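Local coordinates for protein methylaspartate ammonia-lyase (Citrobacter amalonaticus, PDB 1KKR) that catalyses the reversible anti elimination of ammonia from L-threo-3-methylaspartate to give mesaconate, using a magnesium ion, at residues Y271-V276 with V305-C310; H326-K331 with H351-Y356. One frame throughout, in Å; residues are numbered along the deposited sequence.

Contact 1. Residues Y271-V276 with V305-C310. With MG (magnesium ion), chain C; 2AS ((2S,3S)-3-methyl-aspartic acid), chain E.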
loop_
_atom_site.group_PDB
_atom_site.type_symbol
_atom_site.label_atom_id
_atom_site.label_comp_id
_atom_site.label_asym_id
_atom_site.label_seq_id
_atom_site.Cartn_x
_atom_site.Cartn_y
_atom_site.Cartn_z
ATOM N N TYR A 271 11.060 15.750 18.012
ATOM C CA TYR A 271 11.923 14.575 18.152
ATOM C C TYR A 271 12.911 14.552 16.976
ATOM O O TYR A 271 12.527 14.734 15.794
ATOM C CB TYR A 271 11.105 13.283 18.103
ATOM C CG TYR A 271 10.340 12.889 19.383
ATOM C CD1 TYR A 271 9.283 13.643 19.851
ATOM C CD2 TYR A 271 10.683 11.766 20.087
ATOM C CE1 TYR A 271 8.590 13.292 20.978
ATOM C CE2 TYR A 271 10.018 11.414 21.218
ATOM C CZ TYR A 271 8.951 12.186 21.661
ATOM O OH TYR A 271 8.270 11.862 22.812
ATOM N N ILE A 272 14.171 14.286 17.304
ATOM C CA ILE A 272 15.226 14.222 16.315
ATOM C C ILE A 272 15.811 12.802 16.422
ATOM O O ILE A 272 16.345 12.390 17.442
ATOM C CB ILE A 272 16.307 15.270 16.559
ATOM C CG1 ILE A 272 15.797 16.722 16.406
ATOM C CG2 ILE A 272 17.508 14.987 15.669
ATOM C CD1 ILE A 272 15.190 17.152 15.140
ATOM N N GLU A 273 15.682 12.058 15.340
ATOM C CA GLU A 273 16.154 10.678 15.290
ATOM C C GLU A 273 17.514 10.674 14.629
ATOM O O GLU A 273 17.754 11.402 13.650
ATOM C CB GLU A 273 15.166 9.804 14.494
ATOM C CG GLU A 273 15.633 8.371 14.240
ATOM C CD GLU A 273 14.595 7.428 13.668
ATOM O OE1 GLU A 273 13.400 7.740 13.689
ATOM O OE2 GLU A 273 14.983 6.313 13.253
ATOM N N GLY A 274 18.383 9.844 15.189
ATOM C CA GLY A 274 19.696 9.528 14.656
ATOM C C GLY A 274 20.633 10.698 14.518
ATOM O O GLY A 274 21.217 10.930 13.465
ATOM N N PRO A 275 20.734 11.482 15.566
ATOM C CA PRO A 275 21.490 12.704 15.484
ATOM C C PRO A 275 22.953 12.503 15.079
ATOM O O PRO A 275 23.479 13.360 14.334
ATOM C CB PRO A 275 21.360 13.262 16.913
ATOM C CG PRO A 275 21.107 12.081 17.788
ATOM C CD PRO A 275 20.113 11.342 16.897
ATOM N N VAL A 276 23.588 11.451 15.590
ATOM C CA VAL A 276 24.979 11.155 15.272
ATOM C C VAL A 276 25.049 9.669 14.917
ATOM O O VAL A 276 24.084 8.914 15.115
ATOM C CB VAL A 276 25.969 11.424 16.429
ATOM C CG1 VAL A 276 25.833 12.796 16.997
ATOM C CG2 VAL A 276 25.707 10.496 17.563
ATOM N N VAL A 305 16.064 10.275 19.463
ATOM C CA VAL A 305 15.744 8.892 19.174
ATOM C C VAL A 305 16.928 8.091 18.581
ATOM O O VAL A 305 17.474 8.453 17.538
ATOM C CB VAL A 305 14.629 8.796 18.093
ATOM C CG1 VAL A 305 14.201 7.330 17.891
ATOM C CG2 VAL A 305 13.405 9.676 18.397
ATOM N N ALA A 306 17.263 6.970 19.217
ATOM C CA ALA A 306 18.246 6.020 18.686
ATOM C C ALA A 306 17.677 5.219 17.544
ATOM O O ALA A 306 16.488 4.925 17.530
ATOM C CB ALA A 306 18.673 5.082 19.777
ATOM N N ASP A 307 18.506 4.856 16.566
ATOM C CA ASP A 307 18.071 3.882 15.559
ATOM C C ASP A 307 19.261 3.030 15.155
ATOM O O ASP A 307 19.367 1.884 15.567
ATOM C CB ASP A 307 17.410 4.622 14.389
ATOM C CG ASP A 307 17.051 3.726 13.187
ATOM O OD1 ASP A 307 16.992 2.484 13.287
ATOM O OD2 ASP A 307 16.748 4.224 12.079
ATOM N N GLU A 308 20.182 3.593 14.371
ATOM C CA GLU A 308 21.362 2.842 13.943
ATOM C C GLU A 308 22.138 2.324 15.137
ATOM O O GLU A 308 22.392 3.072 16.057
ATOM C CB GLU A 308 22.258 3.734 13.114
ATOM C CG GLU A 308 21.737 4.045 11.686
ATOM C CD GLU A 308 20.505 4.955 11.552
ATOM O OE1 GLU A 308 19.891 4.905 10.438
ATOM O OE2 GLU A 308 20.172 5.757 12.477
ATOM N N TRP A 309 22.539 1.057 15.067
ATOM C CA TRP A 309 23.299 0.350 16.110
ATOM C C TRP A 309 22.400 -0.210 17.209
ATOM O O TRP A 309 22.873 -0.958 18.086
ATOM C CB TRP A 309 24.440 1.178 16.686
ATOM C CG TRP A 309 25.303 1.551 15.604
ATOM C CD1 TRP A 309 25.435 2.778 15.076
ATOM C CD2 TRP A 309 26.114 0.672 14.798
ATOM N NE1 TRP A 309 26.317 2.747 14.027
ATOM C CE2 TRP A 309 26.731 1.463 13.817
ATOM C CE3 TRP A 309 26.385 -0.701 14.814
ATOM C CZ2 TRP A 309 27.610 0.934 12.854
ATOM C CZ3 TRP A 309 27.256 -1.232 13.846
ATOM C CH2 TRP A 309 27.856 -0.416 12.888
ATOM N N CYS A 310 21.105 0.077 17.096
ATOM C CA CYS A 310 20.121 -0.397 18.056
ATOM C C CYS A 310 19.212 -1.391 17.380
ATOM O O CYS A 310 18.097 -1.039 17.024
ATOM C CB CYS A 310 19.288 0.774 18.592
ATOM S SG CYS A 310 18.325 0.307 20.085
HETATM MG MG MG C . 16.089 6.153 11.324
HETATM C C 2AS E . 12.993 2.742 6.198
HETATM O O 2AS E . 11.923 2.814 5.588
HETATM C CA 2AS E . 13.654 3.982 6.835
HETATM N N 2AS E . 13.259 5.256 6.202
HETATM C CB 2AS E . 13.462 3.949 8.384
HETATM C CG 2AS E . 14.270 5.029 9.072
HETATM O OD1 2AS E . 14.540 4.995 10.272
HETATM C C4 2AS E . 12.037 4.065 8.921
HETATM O OD2 2AS E . 14.697 5.935 8.380
HETATM O OXT 2AS E . 13.533 1.637 6.302
HETATM O O HOH W 1 21.763 7.336 14.489
HETATM O O HOH W 2 17.598 5.813 9.872
HETATM O O HOH W 3 17.924 7.040 11.998
#
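Glu273 and Val305 form a parallel beta bridge between two neighbouring barrel strands, and just beyond it each segment supplies one carboxylate ligand to the magnesium ion of the active site. Two backbone bonds clasp the strand ends. Val305 N donates to Ile272 O at 2.9 Å. Gly274 N donates to Val305 O, also at 2.9 Å, and this bond is almost straight, with 174° at the hydrogen. The CA of Glu273 adds a CA-H...O contact to Val305 O. Glu273 and Val305 point to one face of the beta sheet, and CB of Glu273 lies 3.8 Å from CB of Val305. The CG2 branch of Val305 meets the edge of the Tyr271 ring at CD2, in the ring plane.

The strands belong to a beta-alpha-beta unit of the TIM barrel, with helix 281-297 between them. As in the enolase superfamily, the metal sits at the C-terminal ends of the strands. Glu273 reaches it with an extended chain, CG anti to the backbone N (chi1 173°). Its OE2 binds magnesium at 2.2 Å, and OD2 of Asp307 does so at the same length. The two carboxylate planes stand 71° apart. OE2 of Glu273 and OD2 of Asp307 are 3.0 Å from each other without a hydrogen bond, and the shared cation probably offsets their repulsion. Asp238, OD1 of the bound 3-methylaspartate and two waters complete six ligands. Glu273 OE1 is hydrogen-bonded to His236 NE2, while Lys331 makes a salt bridge with Asp307.

Glu308 acts in the second shell. Each of its carboxylate oxygens accepts a bond from a metal-bound water, at 2.6 Å for OE2. A third water links Glu308 OE2 to Val276 O, bridging the two loops.

Contact 2. Residues H326-K331 with H351-Y356. With 2AS ((2S,3S)-3-methyl-aspartic acid), chain E.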
loop_
_atom_site.group_PDB
_atom_site.type_symbol
_atom_site.label_atom_id
_atom_site.label_comp_id
_atom_site.label_asym_id
_atom_site.label_seq_id
_atom_site.Cartn_x
_atom_site.Cartn_y
_atom_site.Cartn_z
ATOM N N HIS A 326 15.795 9.424 24.753
ATOM C CA HIS A 326 14.399 9.397 25.205
ATOM C C HIS A 326 13.503 8.334 24.564
ATOM O O HIS A 326 12.459 7.967 25.138
ATOM C CB HIS A 326 13.799 10.757 24.898
ATOM C CG HIS A 326 14.616 11.889 25.422
ATOM N ND1 HIS A 326 14.609 12.249 26.757
ATOM C CD2 HIS A 326 15.508 12.708 24.811
ATOM C CE1 HIS A 326 15.436 13.263 26.936
ATOM N NE2 HIS A 326 15.999 13.557 25.775
HETATM N N MSE A 327 13.872 7.918 23.341
HETATM C CA MSE A 327 13.135 6.927 22.546
HETATM C C MSE A 327 14.119 6.072 21.699
HETATM O O MSE A 327 15.157 6.558 21.296
HETATM C CB MSE A 327 12.167 7.679 21.597
HETATM C CG MSE A 327 11.172 6.845 20.720
HETATM SE SE MSE A 327 10.285 8.028 19.600
HETATM C CE MSE A 327 9.095 7.737 19.898
ATOM N N VAL A 328 13.788 4.814 21.439
ATOM C CA VAL A 328 14.607 3.957 20.581
ATOM C C VAL A 328 13.722 3.360 19.516
ATOM O O VAL A 328 12.566 2.956 19.799
ATOM C CB VAL A 328 15.247 2.767 21.316
ATOM C CG1 VAL A 328 16.310 3.222 22.304
ATOM C CG2 VAL A 328 14.204 1.951 21.997
ATOM N N GLN A 329 14.222 3.316 18.287
ATOM C CA GLN A 329 13.462 2.641 17.246
ATOM C C GLN A 329 13.687 1.148 17.268
ATOM O O GLN A 329 14.772 0.690 16.971
ATOM C CB GLN A 329 13.715 3.166 15.815
ATOM C CG GLN A 329 12.806 2.425 14.824
ATOM C CD GLN A 329 12.949 2.738 13.314
ATOM O OE1 GLN A 329 12.442 1.962 12.498
ATOM N NE2 GLN A 329 13.550 3.856 12.956
ATOM N N ILE A 330 12.609 0.408 17.493
ATOM C CA ILE A 330 12.589 -1.026 17.441
ATOM C C ILE A 330 12.247 -1.282 15.959
ATOM O O ILE A 330 11.086 -1.257 15.546
ATOM C CB ILE A 330 11.474 -1.548 18.378
ATOM C CG1 ILE A 330 11.701 -1.049 19.810
ATOM C CG2 ILE A 330 11.396 -3.058 18.313
ATOM C CD1 ILE A 330 10.547 -1.352 20.812
ATOM N N LYS A 331 13.264 -1.528 15.158
ATOM C CA LYS A 331 13.069 -1.622 13.727
ATOM C C LYS A 331 12.683 -3.082 13.455
ATOM O O LYS A 331 13.550 -3.911 13.304
ATOM C CB LYS A 331 14.330 -1.141 13.017
ATOM C CG LYS A 331 14.082 -0.831 11.526
ATOM C CD LYS A 331 15.279 -0.199 10.856
ATOM C CE LYS A 331 15.220 1.278 10.873
ATOM N NZ LYS A 331 16.472 2.006 10.494
ATOM N N HIS A 351 11.059 0.184 32.150
ATOM C CA HIS A 351 12.237 0.882 32.544
ATOM C C HIS A 351 12.151 2.361 32.110
ATOM O O HIS A 351 13.143 3.001 32.092
ATOM C CB HIS A 351 13.385 0.113 31.873
ATOM C CG HIS A 351 13.530 -1.313 32.342
ATOM N ND1 HIS A 351 12.825 -2.369 31.798
ATOM C CD2 HIS A 351 14.330 -1.853 33.291
ATOM C CE1 HIS A 351 13.172 -3.492 32.405
ATOM N NE2 HIS A 351 14.089 -3.206 33.311
ATOM N N GLY A 352 11.023 2.954 31.745
ATOM C CA GLY A 352 11.124 4.371 31.365
ATOM C C GLY A 352 11.497 4.807 29.943
ATOM O O GLY A 352 11.401 6.008 29.674
HETATM N N MSE A 353 11.874 3.889 29.040
HETATM C CA MSE A 353 12.241 4.244 27.662
HETATM C C MSE A 353 10.985 4.334 26.785
HETATM O O MSE A 353 10.135 3.460 26.843
HETATM C CB MSE A 353 13.244 3.202 27.079
HETATM C CG MSE A 353 13.781 3.462 25.662
HETATM SE SE MSE A 353 14.524 5.099 25.365
HETATM C CE MSE A 353 16.011 4.459 26.018
ATOM N N GLU A 354 10.843 5.389 25.978
ATOM C CA GLU A 354 9.748 5.445 25.039
ATOM C C GLU A 354 10.109 4.459 23.888
ATOM O O GLU A 354 11.183 4.550 23.280
ATOM C CB GLU A 354 9.490 6.872 24.475
ATOM C CG GLU A 354 9.190 7.984 25.503
ATOM C CD GLU A 354 8.954 9.336 24.865
ATOM O OE1 GLU A 354 8.770 9.443 23.650
ATOM O OE2 GLU A 354 8.927 10.341 25.585
ATOM N N ALA A 355 9.188 3.557 23.578
ATOM C CA ALA A 355 9.350 2.578 22.482
ATOM C C ALA A 355 8.633 3.022 21.216
ATOM O O ALA A 355 7.474 3.321 21.257
ATOM C CB ALA A 355 8.819 1.228 22.936
ATOM N N TYR A 356 9.368 3.118 20.121
ATOM C CA TYR A 356 8.868 3.457 18.824
ATOM C C TYR A 356 8.987 2.170 18.016
ATOM O O TYR A 356 10.119 1.693 17.736
ATOM C CB TYR A 356 9.808 4.490 18.261
ATOM C CG TYR A 356 9.824 4.657 16.757
ATOM C CD1 TYR A 356 8.706 4.369 15.993
ATOM C CD2 TYR A 356 10.963 5.139 16.109
ATOM C CE1 TYR A 356 8.721 4.543 14.601
ATOM C CE2 TYR A 356 10.984 5.339 14.719
ATOM C CZ TYR A 356 9.868 5.021 13.970
ATOM O OH TYR A 356 9.811 5.169 12.594
HETATM C C 2AS E . 12.993 2.742 6.198
HETATM O O 2AS E . 11.923 2.814 5.588
HETATM C CA 2AS E . 13.654 3.982 6.835
HETATM N N 2AS E . 13.259 5.256 6.202
HETATM C CB 2AS E . 13.462 3.949 8.384
HETATM C CG 2AS E . 14.270 5.029 9.072
HETATM O OD1 2AS E . 14.540 4.995 10.272
HETATM C C4 2AS E . 12.037 4.065 8.921
HETATM O OD2 2AS E . 14.697 5.935 8.380
HETATM O OXT 2AS E . 13.533 1.637 6.302
HETATM O O HOH W 4 12.194 8.276 27.698
#
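Gln329 lies alongside the Tyr356 ring and covers part of one face, with its CG 3.4 Å from CE2 of Tyr356. The two side chains point the same way. The amide plane is turned 41° from the ring. With CG anti to the backbone N (chi1 -177°) and the rest of the chain extended, the amide reaches the substrate. Gln329 NE2 donates to OD1 of the bound 3-methylaspartate at 3.1 Å. With OE1 taken by Gly359 N and NE2 by the substrate, the amide is held at both ends, which probably fixes its rotation. Lys331, the proton acceptor, follows strand 327-330, and its NZ lies 3.6 Å from OD1 of the bound 3-methylaspartate. Against the same tyrosine, CG of selenomethionine Met327 packs at 3.7 Å from Tyr356 CB. The selenium takes an oblique position relative to the ring, a Met-aromatic contact. His236 meets this ring edge-to-face.

Strands 327-330 and 354-356 run parallel in the TIM barrel and form a beta-alpha-beta unit with helix 339-350. Four backbone bonds join the segments: Glu354 N to His326 O, Val328 N to Glu354 O, Tyr356 N to Val328 O, and Ile330 N to Tyr356 O. The last is the shortest, at 2.8 Å. On the face of Val328 and Ala355 the packing is apolar. CG1 of Val328 touches CE of selenomethionine Met353 at 3.9 Å, and CD1 of Ile330 touches CB of Ala355 at 3.8 Å.

At the start of the strands CB of Glu354 sits 3.2 Å from His326 O. Glu354 OE2 makes a salt bridge with Lys303.

Contact 1 closes before contact 2 opens along the chain, and their centres are 10 Å apart. Together they cover four consecutive barrel strands: 270-273, 303-306, 327-330 and 354-357. Strands 303-306 and 327-330 are neighbours, so the two contacts adjoin in the TIM-barrel part of the chain. They meet at two levels. Toward the N-terminal ends of the strands, Tyr271 OH lies 2.6 Å from Glu354 OE1, a probable hydrogen bond. At the C-terminal ends, Gln329 NE2 is 2.9 Å from Glu273 OE2, a weak hydrogen bond. The metal ligands of contact 1 and the substrate-binding and catalytic side chains of contact 2 thus converge on one bound 3-methylaspartate.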